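Long-range contacts in membrane-anchored mycosin mycp1 (Mycobacterium smegmatis, PDB 4KB5), which acts as a membrane-anchored subtilisin-like serine protease that cleaves EspB and may regulate ESX-1 type VII secretion and virulence: residues V6-A11 / D192-G197; G63-V68 / R127-R132; I211-G216 / V255-S260; G283-S288 / P305-G310. One frame throughout, in Å; residues are numbered along the deposited sequence.

Four contacts close loops along a subtilisin-like chain. Contact 1 comes first, pinning residues 6-11 of the N-terminal extension to the start of helix 194-206 and so closing a loop of 180 residues. Contact 2 opens and closes within that loop, pairing strands 65-70 and 127-132 of the parallel sheet. Helix 194-206 leads on to strand 210-214, which contact 3 joins to strand 256-261 of the same sheet, about 17 Å from contact 2 between centres. Contact 4 then ties the loop after strand 279-282 to the approach to helix 311-328. None cross: contacts 3 and 4 follow in series and touch where Ser260 OG lies 3.1 Å from Gly283 CA.

Contact 1: residues V6-A11 / D192-G197; sequences VIDAGA and DETSLG. With GOL (glycerol), chain G.
Ala11 CB lies over one face of the flat peptide group that joins Thr194 to Ser195, 3.7 Å from Thr194 O, and Ala11's own carbonyl points back, with Ala11 O 3.4 Å from Ser195 CA in a CA-H...O contact. The fold context is the N-terminal extension of a subtilase wrapping around the catalytic domain: residues 6-11 run past the first turn of helix 194-206 and include a type I turn from Asp8 to Ala11. Ile7 brings CG2 and CD1 to the same side of a second carbonyl oxygen, with Ile7 CD1 3.7 Å from Gly197 O. No direct hydrogen bond spans the two segments, and solvent supplies the polar links instead. Water 2 accepts from Asp8 N and donates to Thr194 O, 2.8 Å in each case, while a glycerol, probably from the crystallisation liquor, takes Val6 N on O1 and Glu193 N on O3. On the helix side an Asx turn holds the backbone just ahead of the first turn. The carboxylate oxygen Asp192 OD1 receives Thr194 N nearly along its C-O axis, and on its syn lone pair it takes the hydroxyl Thr194 OG1 at 2.7 Å.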
loop_
_atom_site.group_PDB
_atom_site.type_symbol
_atom_site.label_atom_id
_atom_site.label_comp_id
_atom_site.label_asym_id
_atom_site.label_seq_id
_atom_site.Cartn_x
_atom_site.Cartn_y
_atom_site.Cartn_z
ATOM N N VAL A 6 -16.201 1.318 -11.943
ATOM C CA VAL A 6 -17.416 1.943 -11.464
ATOM C C VAL A 6 -17.550 1.666 -9.963
ATOM O O VAL A 6 -17.214 0.574 -9.499
ATOM C CB VAL A 6 -18.616 1.348 -12.245
ATOM C CG1 VAL A 6 -19.942 1.686 -11.596
ATOM C CG2 VAL A 6 -18.583 1.795 -13.705
ATOM N N ILE A 7 -18.008 2.658 -9.202
ATOM C CA ILE A 7 -18.310 2.453 -7.800
ATOM C C ILE A 7 -19.818 2.322 -7.558
ATOM O O ILE A 7 -20.599 3.216 -7.890
ATOM C CB ILE A 7 -17.706 3.550 -6.910
ATOM C CG1 ILE A 7 -16.172 3.452 -6.944
ATOM C CG2 ILE A 7 -18.251 3.437 -5.487
ATOM C CD1 ILE A 7 -15.475 4.124 -5.783
ATOM N N ASP A 8 -20.197 1.184 -6.979
ATOM C CA ASP A 8 -21.567 0.876 -6.586
ATOM C C ASP A 8 -21.634 1.075 -5.076
ATOM O O ASP A 8 -21.385 0.144 -4.306
ATOM C CB ASP A 8 -21.860 -0.583 -6.959
ATOM C CG ASP A 8 -23.325 -0.980 -6.780
ATOM O OD1 ASP A 8 -24.111 -0.262 -6.117
ATOM O OD2 ASP A 8 -23.688 -2.051 -7.322
ATOM N N ALA A 9 -21.945 2.297 -4.658
ATOM C CA ALA A 9 -21.785 2.686 -3.255
ATOM C C ALA A 9 -22.578 1.859 -2.241
ATOM O O ALA A 9 -22.174 1.751 -1.082
ATOM C CB ALA A 9 -22.074 4.165 -3.074
ATOM N N GLY A 10 -23.690 1.266 -2.667
ATOM C CA GLY A 10 -24.546 0.525 -1.748
ATOM C C GLY A 10 -24.191 -0.946 -1.620
ATOM O O GLY A 10 -24.991 -1.734 -1.107
ATOM N N ALA A 11 -23.009 -1.333 -2.097
ATOM C CA ALA A 11 -22.581 -2.724 -1.970
ATOM C C ALA A 11 -21.574 -2.939 -0.818
ATOM O O ALA A 11 -20.732 -3.830 -0.888
ATOM C CB ALA A 11 -22.017 -3.220 -3.296
ATOM N N ASP A 192 -16.252 -9.886 -9.843
ATOM C CA ASP A 192 -17.157 -8.954 -9.191
ATOM C C ASP A 192 -16.458 -8.272 -7.995
ATOM O O ASP A 192 -16.315 -8.868 -6.918
ATOM C CB ASP A 192 -18.441 -9.671 -8.764
ATOM C CG ASP A 192 -19.456 -8.740 -8.142
ATOM O OD1 ASP A 192 -19.154 -7.535 -7.936
ATOM O OD2 ASP A 192 -20.571 -9.225 -7.846
ATOM N N GLU A 193 -16.044 -7.022 -8.210
ATOM C CA GLU A 193 -15.296 -6.219 -7.243
ATOM C C GLU A 193 -16.157 -5.193 -6.566
ATOM O O GLU A 193 -15.623 -4.281 -5.926
ATOM C CB GLU A 193 -14.226 -5.405 -7.965
ATOM C CG GLU A 193 -12.930 -6.105 -8.240
ATOM C CD GLU A 193 -11.808 -5.119 -8.517
ATOM O OE1 GLU A 193 -10.897 -5.481 -9.295
ATOM O OE2 GLU A 193 -11.849 -3.988 -7.965
ATOM N N THR A 194 -17.476 -5.284 -6.742
ATOM C CA THR A 194 -18.357 -4.210 -6.302
ATOM C C THR A 194 -18.282 -3.956 -4.798
ATOM O O THR A 194 -18.495 -2.825 -4.354
ATOM C CB THR A 194 -19.836 -4.411 -6.741
ATOM O OG1 THR A 194 -20.288 -5.703 -6.335
ATOM C CG2 THR A 194 -19.989 -4.297 -8.254
ATOM N N SER A 195 -17.992 -4.993 -4.009
ATOM C CA SER A 195 -17.911 -4.796 -2.561
ATOM C C SER A 195 -16.648 -4.012 -2.196
ATOM O O SER A 195 -16.673 -3.204 -1.268
ATOM C CB SER A 195 -17.987 -6.120 -1.777
ATOM O OG SER A 195 -16.855 -6.926 -2.050
ATOM N N LEU A 196 -15.570 -4.223 -2.944
ATOM C CA LEU A 196 -14.307 -3.490 -2.703
ATOM C C LEU A 196 -14.449 -2.005 -3.027
ATOM O O LEU A 196 -14.092 -1.151 -2.209
ATOM C CB LEU A 196 -13.142 -4.105 -3.482
ATOM C CG LEU A 196 -11.751 -3.468 -3.288
ATOM C CD1 LEU A 196 -11.357 -3.345 -1.814
ATOM C CD2 LEU A 196 -10.705 -4.260 -4.056
ATOM N N GLY A 197 -15.000 -1.698 -4.204
ATOM C CA GLY A 197 -15.284 -0.304 -4.575
ATOM C C GLY A 197 -16.175 0.362 -3.541
ATOM O O GLY A 197 -15.943 1.509 -3.147
HETATM C C1 GOL G . -16.585 -1.854 -11.640
HETATM O O1 GOL G . -16.044 -1.390 -12.889
HETATM C C2 GOL G . -15.970 -3.188 -11.224
HETATM O O2 GOL G . -15.428 -3.859 -12.373
HETATM C C3 GOL G . -17.049 -4.054 -10.568
HETATM O O3 GOL G . -16.586 -5.403 -10.423
HETATM O O HOH W 1 -16.336 -1.590 -7.910
HETATM O O HOH W 2 -18.385 -0.790 -6.264
#

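Contact 2: residues G63-V68 / R127-R132; sequences GVTVAV and RLLSLR
Thr65 and Arg127 meet side by side because of their first torsions. With chi1 at -63°, Thr65 sets OG1 beside its own backbone N and sends CG2 the other way; Arg127, with CG trans to its N (chi1 -177°), runs out extended alongside. The hydroxyl therefore touches aliphatic carbons, Thr65 OG1 lying 3.7 Å from Arg127 CB, while Thr65 CG2 reaches 3.8 Å from Leu129 CG. Farther along the same face, Ala67 CB meets Leu131 CD1 at 4.0 Å beneath helix 154-171, where Ala169 touches both residues. These are neighbouring parallel strands of the seven-stranded sheet at the core of the subtilase fold, their axes 21° apart. Five backbone bonds hold the register, from Arg127 N to Val64 O at one end to Leu131 N to Val68 O at the other; the shortest is Val68 N to Leu129 O, 2.7 Å. The opposite face carries Val66, Val68 and Leu128 against Ile109 of helix 102-110, with Val68 CG2 4.1 Å from Leu128 CD2. Val68 also lies two residues before Asp70, inferred to belong to the charge relay. Water 3 donates to both Val68 O and Ser130 OG, and Ser130 OG is hydrogen-bonded to Gly94 O as well.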
loop_
_atom_site.group_PDB
_atom_site.type_symbol
_atom_site.label_atom_id
_atom_site.label_comp_id
_atom_site.label_asym_id
_atom_site.label_seq_id
_atom_site.Cartn_x
_atom_site.Cartn_y
_atom_site.Cartn_z
ATOM N N GLY A 63 -0.916 11.518 17.419
ATOM C CA GLY A 63 -2.375 11.631 17.370
ATOM C C GLY A 63 -3.025 10.950 16.176
ATOM O O GLY A 63 -4.240 11.004 16.021
ATOM N N VAL A 64 -2.228 10.297 15.334
ATOM C CA VAL A 64 -2.761 9.693 14.119
ATOM C C VAL A 64 -2.698 8.174 14.187
ATOM O O VAL A 64 -1.716 7.614 14.657
ATOM C CB VAL A 64 -2.016 10.193 12.853
ATOM C CG1 VAL A 64 -2.576 9.524 11.598
ATOM C CG2 VAL A 64 -2.096 11.714 12.745
ATOM N N THR A 65 -3.742 7.513 13.698
ATOM C CA THR A 65 -3.793 6.056 13.682
ATOM C C THR A 65 -3.698 5.548 12.257
ATOM O O THR A 65 -4.460 5.970 11.389
ATOM C CB THR A 65 -5.097 5.551 14.356
ATOM O OG1 THR A 65 -5.093 5.950 15.730
ATOM C CG2 THR A 65 -5.227 4.034 14.283
ATOM N N VAL A 66 -2.741 4.660 12.018
ATOM C CA VAL A 66 -2.543 4.067 10.709
ATOM C C VAL A 66 -2.830 2.576 10.757
ATOM O O VAL A 66 -2.252 1.844 11.583
ATOM C CB VAL A 66 -1.099 4.288 10.193
ATOM C CG1 VAL A 66 -0.934 3.729 8.779
ATOM C CG2 VAL A 66 -0.747 5.774 10.230
ATOM N N ALA A 67 -3.728 2.136 9.877
ATOM C CA ALA A 67 -4.012 0.727 9.715
ATOM C C ALA A 67 -3.094 0.136 8.661
ATOM O O ALA A 67 -2.930 0.679 7.551
ATOM C CB ALA A 67 -5.474 0.513 9.338
ATOM N N VAL A 68 -2.491 -0.989 9.002
ATOM C CA VAL A 68 -1.584 -1.663 8.092
ATOM C C VAL A 68 -2.279 -2.935 7.651
ATOM O O VAL A 68 -2.439 -3.876 8.443
ATOM C CB VAL A 68 -0.239 -1.959 8.774
ATOM C CG1 VAL A 68 0.752 -2.560 7.786
ATOM C CG2 VAL A 68 0.326 -0.687 9.390
ATOM N N ARG A 127 -0.083 5.705 16.109
ATOM C CA ARG A 127 -0.636 4.431 16.573
ATOM C C ARG A 127 -0.756 3.517 15.353
ATOM O O ARG A 127 -1.250 3.940 14.309
ATOM C CB ARG A 127 -1.994 4.646 17.233
ATOM C CG ARG A 127 -2.624 3.393 17.821
ATOM C CD ARG A 127 -3.922 3.735 18.545
ATOM N NE ARG A 127 -4.301 2.709 19.517
ATOM C CZ ARG A 127 -4.949 2.946 20.659
ATOM N NH1 ARG A 127 -5.302 4.184 20.994
ATOM N NH2 ARG A 127 -5.240 1.941 21.481
ATOM N N LEU A 128 -0.254 2.289 15.471
ATOM C CA LEU A 128 -0.322 1.310 14.387
ATOM C C LEU A 128 -1.365 0.227 14.690
ATOM O O LEU A 128 -1.394 -0.319 15.803
ATOM C CB LEU A 128 1.052 0.666 14.147
ATOM C CG LEU A 128 2.200 1.560 13.666
ATOM C CD1 LEU A 128 3.563 0.960 14.002
ATOM C CD2 LEU A 128 2.080 1.847 12.169
ATOM N N LEU A 129 -2.218 -0.068 13.707
ATOM C CA LEU A 129 -3.184 -1.165 13.805
ATOM C C LEU A 129 -2.863 -2.191 12.743
ATOM O O LEU A 129 -2.753 -1.841 11.577
ATOM C CB LEU A 129 -4.605 -0.676 13.551
ATOM C CG LEU A 129 -5.369 0.225 14.515
ATOM C CD1 LEU A 129 -6.784 0.368 13.960
ATOM C CD2 LEU A 129 -5.404 -0.316 15.941
ATOM N N SER A 130 -2.730 -3.455 13.130
ATOM C CA SER A 130 -2.403 -4.518 12.162
ATOM C C SER A 130 -3.590 -5.413 11.806
ATOM O O SER A 130 -4.182 -6.048 12.688
ATOM C CB SER A 130 -1.274 -5.401 12.681
ATOM O OG SER A 130 -1.052 -6.459 11.763
ATOM N N LEU A 131 -3.918 -5.468 10.520
ATOM C CA LEU A 131 -4.952 -6.366 10.006
ATOM C C LEU A 131 -4.281 -7.307 9.023
ATOM O O LEU A 131 -3.751 -6.863 8.017
ATOM C CB LEU A 131 -6.068 -5.577 9.297
ATOM C CG LEU A 131 -6.938 -4.618 10.122
ATOM C CD1 LEU A 131 -6.223 -3.305 10.448
ATOM C CD2 LEU A 131 -8.238 -4.347 9.374
ATOM N N ARG A 132 -4.254 -8.596 9.333
ATOM C CA ARG A 132 -3.668 -9.553 8.413
ATOM C C ARG A 132 -4.731 -9.934 7.404
ATOM O O ARG A 132 -5.779 -10.473 7.771
ATOM C CB ARG A 132 -3.131 -10.803 9.112
ATOM C CG ARG A 132 -2.716 -11.865 8.098
ATOM C CD ARG A 132 -1.789 -12.927 8.666
ATOM N NE ARG A 132 -2.489 -13.841 9.565
ATOM C CZ ARG A 132 -1.982 -14.979 10.031
ATOM N NH1 ARG A 132 -0.749 -15.364 9.685
ATOM N NH2 ARG A 132 -2.716 -15.733 10.851
HETATM O O HOH W 3 -0.691 -6.392 8.962
#

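Contact 3: residues I211-G216 / V255-S260; sequences IVVAAG and VLTVGS
Backbone hydrogen bonds join strands 210-214 and 256-261, adjacent and parallel in the central sheet of the subtilase fold, with axes 35° apart. Leu256 N to Ile211 O, Val213 N to Leu256 O and Val258 N to Val213 O are short and fairly straight, the last at 2.8 Å. The fourth, from Ala215 N just beyond the strand end to Val258 O, is bent to 146° at the hydrogen, its donor above the carbonyl plane. Weaker CA-H...O contacts run between the bonds; Val212 CA, for one, is 3.4 Å from Leu256 O. The apolar contacts lie on two faces. On one, Val212 CG1 meets Val258 CG2 at 3.6 Å, and Val212 and Leu256 are covered by helix 311-328. On the other, Val255 meets Val213 at about a right angle and places CG1 3.7 Å from Ile211 CG2, beneath helix 194-206. At the C-terminal end of strand 210-214, the Ala214 side chain, turned away from the neighbouring strand, is about 4 Å from that of Ser312, the inferred charge-relay serine. One mixed contact is tight: with chi1 at -40° Val213 has CG1 beside its backbone N and CG2 wedged between N and the carbonyl carbon, where Val213 CG2 comes 3.3 Å from Thr257 OG1, a hydroxyl hydrogen-bonded to Ala249 O.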
loop_
_atom_site.group_PDB
_atom_site.type_symbol
_atom_site.label_atom_id
_atom_site.label_comp_id
_atom_site.label_asym_id
_atom_site.label_seq_id
_atom_site.Cartn_x
_atom_site.Cartn_y
_atom_site.Cartn_z
ATOM N N ILE A 211 -6.452 6.383 1.931
ATOM C CA ILE A 211 -6.052 5.012 1.597
ATOM C C ILE A 211 -4.916 5.045 0.585
ATOM O O ILE A 211 -5.042 5.675 -0.476
ATOM C CB ILE A 211 -7.228 4.168 1.032
ATOM C CG1 ILE A 211 -8.382 4.113 2.044
ATOM C CG2 ILE A 211 -6.749 2.766 0.622
ATOM C CD1 ILE A 211 -9.565 3.263 1.617
ATOM N N VAL A 212 -3.815 4.370 0.930
ATOM C CA VAL A 212 -2.610 4.298 0.110
ATOM C C VAL A 212 -2.411 2.840 -0.253
ATOM O O VAL A 212 -2.416 1.965 0.632
ATOM C CB VAL A 212 -1.373 4.833 0.896
ATOM C CG1 VAL A 212 -0.100 4.778 0.055
ATOM C CG2 VAL A 212 -1.611 6.247 1.413
ATOM N N VAL A 213 -2.234 2.556 -1.538
ATOM C CA VAL A 213 -2.129 1.174 -1.995
ATOM C C VAL A 213 -0.856 0.941 -2.807
ATOM O O VAL A 213 -0.361 1.847 -3.468
ATOM C CB VAL A 213 -3.418 0.712 -2.750
ATOM C CG1 VAL A 213 -4.662 1.264 -2.043
ATOM C CG2 VAL A 213 -3.437 1.177 -4.201
ATOM N N ALA A 214 -0.331 -0.279 -2.742
ATOM C CA ALA A 214 0.791 -0.708 -3.572
ATOM C C ALA A 214 0.401 -0.762 -5.047
ATOM O O ALA A 214 -0.689 -1.224 -5.379
ATOM C CB ALA A 214 1.277 -2.079 -3.120
ATOM N N ALA A 215 1.295 -0.327 -5.930
ATOM C CA ALA A 215 1.064 -0.480 -7.381
ATOM C C ALA A 215 1.103 -1.953 -7.812
ATOM O O ALA A 215 0.479 -2.336 -8.817
ATOM C CB ALA A 215 2.069 0.337 -8.193
ATOM N N GLY A 216 1.827 -2.769 -7.040
ATOM C CA GLY A 216 2.009 -4.189 -7.358
ATOM C C GLY A 216 3.375 -4.473 -7.956
ATOM O O GLY A 216 4.014 -3.585 -8.546
ATOM N N VAL A 255 -8.178 6.220 -4.060
ATOM C CA VAL A 255 -6.969 5.779 -3.358
ATOM C C VAL A 255 -5.741 6.438 -3.999
ATOM O O VAL A 255 -5.841 6.951 -5.119
ATOM C CB VAL A 255 -6.820 4.241 -3.390
ATOM C CG1 VAL A 255 -8.017 3.575 -2.706
ATOM C CG2 VAL A 255 -6.636 3.737 -4.811
ATOM N N LEU A 256 -4.615 6.456 -3.274
ATOM C CA LEU A 256 -3.313 6.855 -3.844
ATOM C C LEU A 256 -2.462 5.622 -4.098
ATOM O O LEU A 256 -2.089 4.895 -3.151
ATOM C CB LEU A 256 -2.575 7.844 -2.932
ATOM C CG LEU A 256 -1.181 8.311 -3.420
ATOM C CD1 LEU A 256 -1.220 8.942 -4.819
ATOM C CD2 LEU A 256 -0.605 9.284 -2.390
ATOM N N THR A 257 -2.185 5.359 -5.370
ATOM C CA THR A 257 -1.481 4.147 -5.780
ATOM C C THR A 257 0.005 4.447 -5.974
ATOM O O THR A 257 0.375 5.360 -6.750
ATOM C CB THR A 257 -2.102 3.576 -7.066
ATOM O OG1 THR A 257 -3.472 3.279 -6.808
ATOM C CG2 THR A 257 -1.396 2.299 -7.540
ATOM N N VAL A 258 0.852 3.682 -5.266
ATOM C CA VAL A 258 2.279 4.002 -5.156
ATOM C C VAL A 258 3.191 2.974 -5.812
ATOM O O VAL A 258 3.166 1.783 -5.477
ATOM C CB VAL A 258 2.679 4.237 -3.689
ATOM C CG1 VAL A 258 4.128 4.712 -3.588
ATOM C CG2 VAL A 258 1.725 5.235 -3.034
ATOM N N GLY A 259 3.993 3.443 -6.761
ATOM C CA GLY A 259 4.992 2.604 -7.429
ATOM C C GLY A 259 6.354 2.728 -6.758
ATOM O O GLY A 259 6.546 3.539 -5.848
ATOM N N SER A 260 7.312 1.948 -7.234
ATOM C CA SER A 260 8.632 1.907 -6.605
ATOM C C SER A 260 9.759 2.561 -7.427
ATOM O O SER A 260 9.817 2.387 -8.644
ATOM C CB SER A 260 9.002 0.455 -6.292
ATOM O OG SER A 260 10.315 0.396 -5.785
#

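Contact 4: residues G283-S288 / P305-G310; sequences GENLTS and PVPLNG
Asn309 reaches across to Asn285 with its side-chain oxygen. A chi1 of -66° lays its CG beside its own backbone N, and chi2 of -27° turns the amide until Asn309 OD1 meets Asn285 N at 2.7 Å, the donor almost in line with the amide C=O bond, 178° at the oxygen. The same oxygen passes close to Glu284, 3.1 Å from Glu284 CA, while the Glu284 carboxylate leads off to Ser268. Asn285, itself at a positive phi, folds its CG beside its N and lies alongside the Pro307 ring, with Asn285 OD1 3.4 Å from Pro307 CB; Asn285 ND2 makes a weak hydrogen bond to Gln263 OE1. Pro307 belongs to a small antiparallel sheet of strands 288-289, 295-299 and 306-307, and from it the chain runs through Asn309 to helix 311-328 of the subtilase fold, where Gly310 takes the N-cap position two residues before the inferred charge-relay Ser312. Gly310 N donates to Gly283 O at 2.8 Å, fastening that helix start to the loop after strand 279-282. Leu308 CD1 lies 3.8 Å from Ser288 CB and equally near Leu286 O. Between these two leucines, Leu286 N donates straight to Leu308 O at 3.1 Å in the carbonyl plane, and water 4 donates to Leu286 O while accepting from Leu308 N at 3.0 Å.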
loop_
_atom_site.group_PDB
_atom_site.type_symbol
_atom_site.label_atom_id
_atom_site.label_comp_id
_atom_site.label_asym_id
_atom_site.label_seq_id
_atom_site.Cartn_x
_atom_site.Cartn_y
_atom_site.Cartn_z
ATOM N N GLY A 283 11.737 1.822 -2.932
ATOM C CA GLY A 283 11.217 0.474 -2.850
ATOM C C GLY A 283 12.280 -0.580 -3.107
ATOM O O GLY A 283 11.955 -1.754 -3.327
ATOM N N GLU A 284 13.548 -0.169 -3.051
ATOM C CA GLU A 284 14.674 -1.095 -3.306
ATOM C C GLU A 284 15.735 -1.043 -2.219
ATOM O O GLU A 284 16.016 0.029 -1.678
ATOM C CB GLU A 284 15.346 -0.791 -4.643
ATOM C CG GLU A 284 14.526 -1.166 -5.864
ATOM C CD GLU A 284 15.274 -0.906 -7.161
ATOM O OE1 GLU A 284 16.526 -0.995 -7.156
ATOM O OE2 GLU A 284 14.616 -0.601 -8.184
ATOM N N ASN A 285 16.319 -2.204 -1.900
ATOM C CA ASN A 285 17.432 -2.282 -0.928
ATOM C C ASN A 285 17.129 -1.511 0.344
ATOM O O ASN A 285 17.959 -0.727 0.818
ATOM C CB ASN A 285 18.721 -1.725 -1.552
ATOM C CG ASN A 285 19.114 -2.451 -2.817
ATOM O OD1 ASN A 285 19.218 -3.674 -2.832
ATOM N ND2 ASN A 285 19.329 -1.701 -3.890
ATOM N N LEU A 286 15.936 -1.713 0.893
ATOM C CA LEU A 286 15.518 -0.933 2.058
ATOM C C LEU A 286 16.012 -1.538 3.352
ATOM O O LEU A 286 16.406 -2.704 3.395
ATOM C CB LEU A 286 13.989 -0.804 2.110
ATOM C CG LEU A 286 13.335 -0.253 0.838
ATOM C CD1 LEU A 286 11.828 -0.291 1.020
ATOM C CD2 LEU A 286 13.832 1.155 0.562
ATOM N N THR A 287 15.978 -0.719 4.399
ATOM C CA THR A 287 16.168 -1.172 5.766
ATOM C C THR A 287 14.851 -1.018 6.517
ATOM O O THR A 287 14.160 -0.006 6.374
ATOM C CB THR A 287 17.263 -0.349 6.470
ATOM O OG1 THR A 287 18.479 -0.490 5.736
ATOM C CG2 THR A 287 17.502 -0.832 7.921
ATOM N N SER A 288 14.539 -2.017 7.337
ATOM C CA SER A 288 13.367 -1.985 8.201
ATOM C C SER A 288 13.652 -2.804 9.458
ATOM O O SER A 288 14.747 -3.339 9.627
ATOM C CB SER A 288 12.193 -2.708 7.541
ATOM O OG SER A 288 10.954 -2.233 8.040
ATOM N N PRO A 305 20.547 -14.343 1.255
ATOM C CA PRO A 305 19.619 -13.273 1.636
ATOM C C PRO A 305 19.278 -12.337 0.475
ATOM O O PRO A 305 20.166 -11.923 -0.275
ATOM C CB PRO A 305 20.381 -12.504 2.732
ATOM C CG PRO A 305 21.566 -13.346 3.075
ATOM C CD PRO A 305 21.881 -14.128 1.838
ATOM N N VAL A 306 17.995 -12.008 0.349
ATOM C CA VAL A 306 17.504 -11.117 -0.704
ATOM C C VAL A 306 17.133 -9.770 -0.074
ATOM O O VAL A 306 16.433 -9.742 0.933
ATOM C CB VAL A 306 16.297 -11.752 -1.432
ATOM C CG1 VAL A 306 15.685 -10.794 -2.446
ATOM C CG2 VAL A 306 16.728 -13.030 -2.134
ATOM N N PRO A 307 17.604 -8.653 -0.664
ATOM C CA PRO A 307 17.299 -7.313 -0.148
ATOM C C PRO A 307 15.792 -7.046 -0.042
ATOM O O PRO A 307 15.008 -7.654 -0.766
ATOM C CB PRO A 307 17.928 -6.376 -1.195
ATOM C CG PRO A 307 18.959 -7.201 -1.888
ATOM C CD PRO A 307 18.414 -8.596 -1.899
ATOM N N LEU A 308 15.396 -6.160 0.866
ATOM C CA LEU A 308 13.985 -5.788 0.996
ATOM C C LEU A 308 13.583 -4.910 -0.193
ATOM O O LEU A 308 14.043 -3.780 -0.310
ATOM C CB LEU A 308 13.724 -5.064 2.318
ATOM C CG LEU A 308 14.051 -5.792 3.630
ATOM C CD1 LEU A 308 13.622 -4.939 4.814
ATOM C CD2 LEU A 308 13.406 -7.172 3.703
ATOM N N ASN A 309 12.769 -5.464 -1.090
ATOM C CA ASN A 309 12.270 -4.733 -2.261
ATOM C C ASN A 309 10.752 -4.833 -2.332
ATOM O O ASN A 309 10.186 -5.843 -1.922
ATOM C CB ASN A 309 12.847 -5.314 -3.558
ATOM C CG ASN A 309 14.353 -5.125 -3.686
ATOM O OD1 ASN A 309 14.941 -4.190 -3.139
ATOM N ND2 ASN A 309 14.990 -6.022 -4.432
ATOM N N GLY A 310 10.090 -3.801 -2.856
ATOM C CA GLY A 310 8.684 -3.948 -3.239
ATOM C C GLY A 310 7.813 -2.717 -3.092
ATOM O O GLY A 310 8.105 -1.836 -2.282
HETATM O O HOH W 4 17.624 -4.403 1.695
#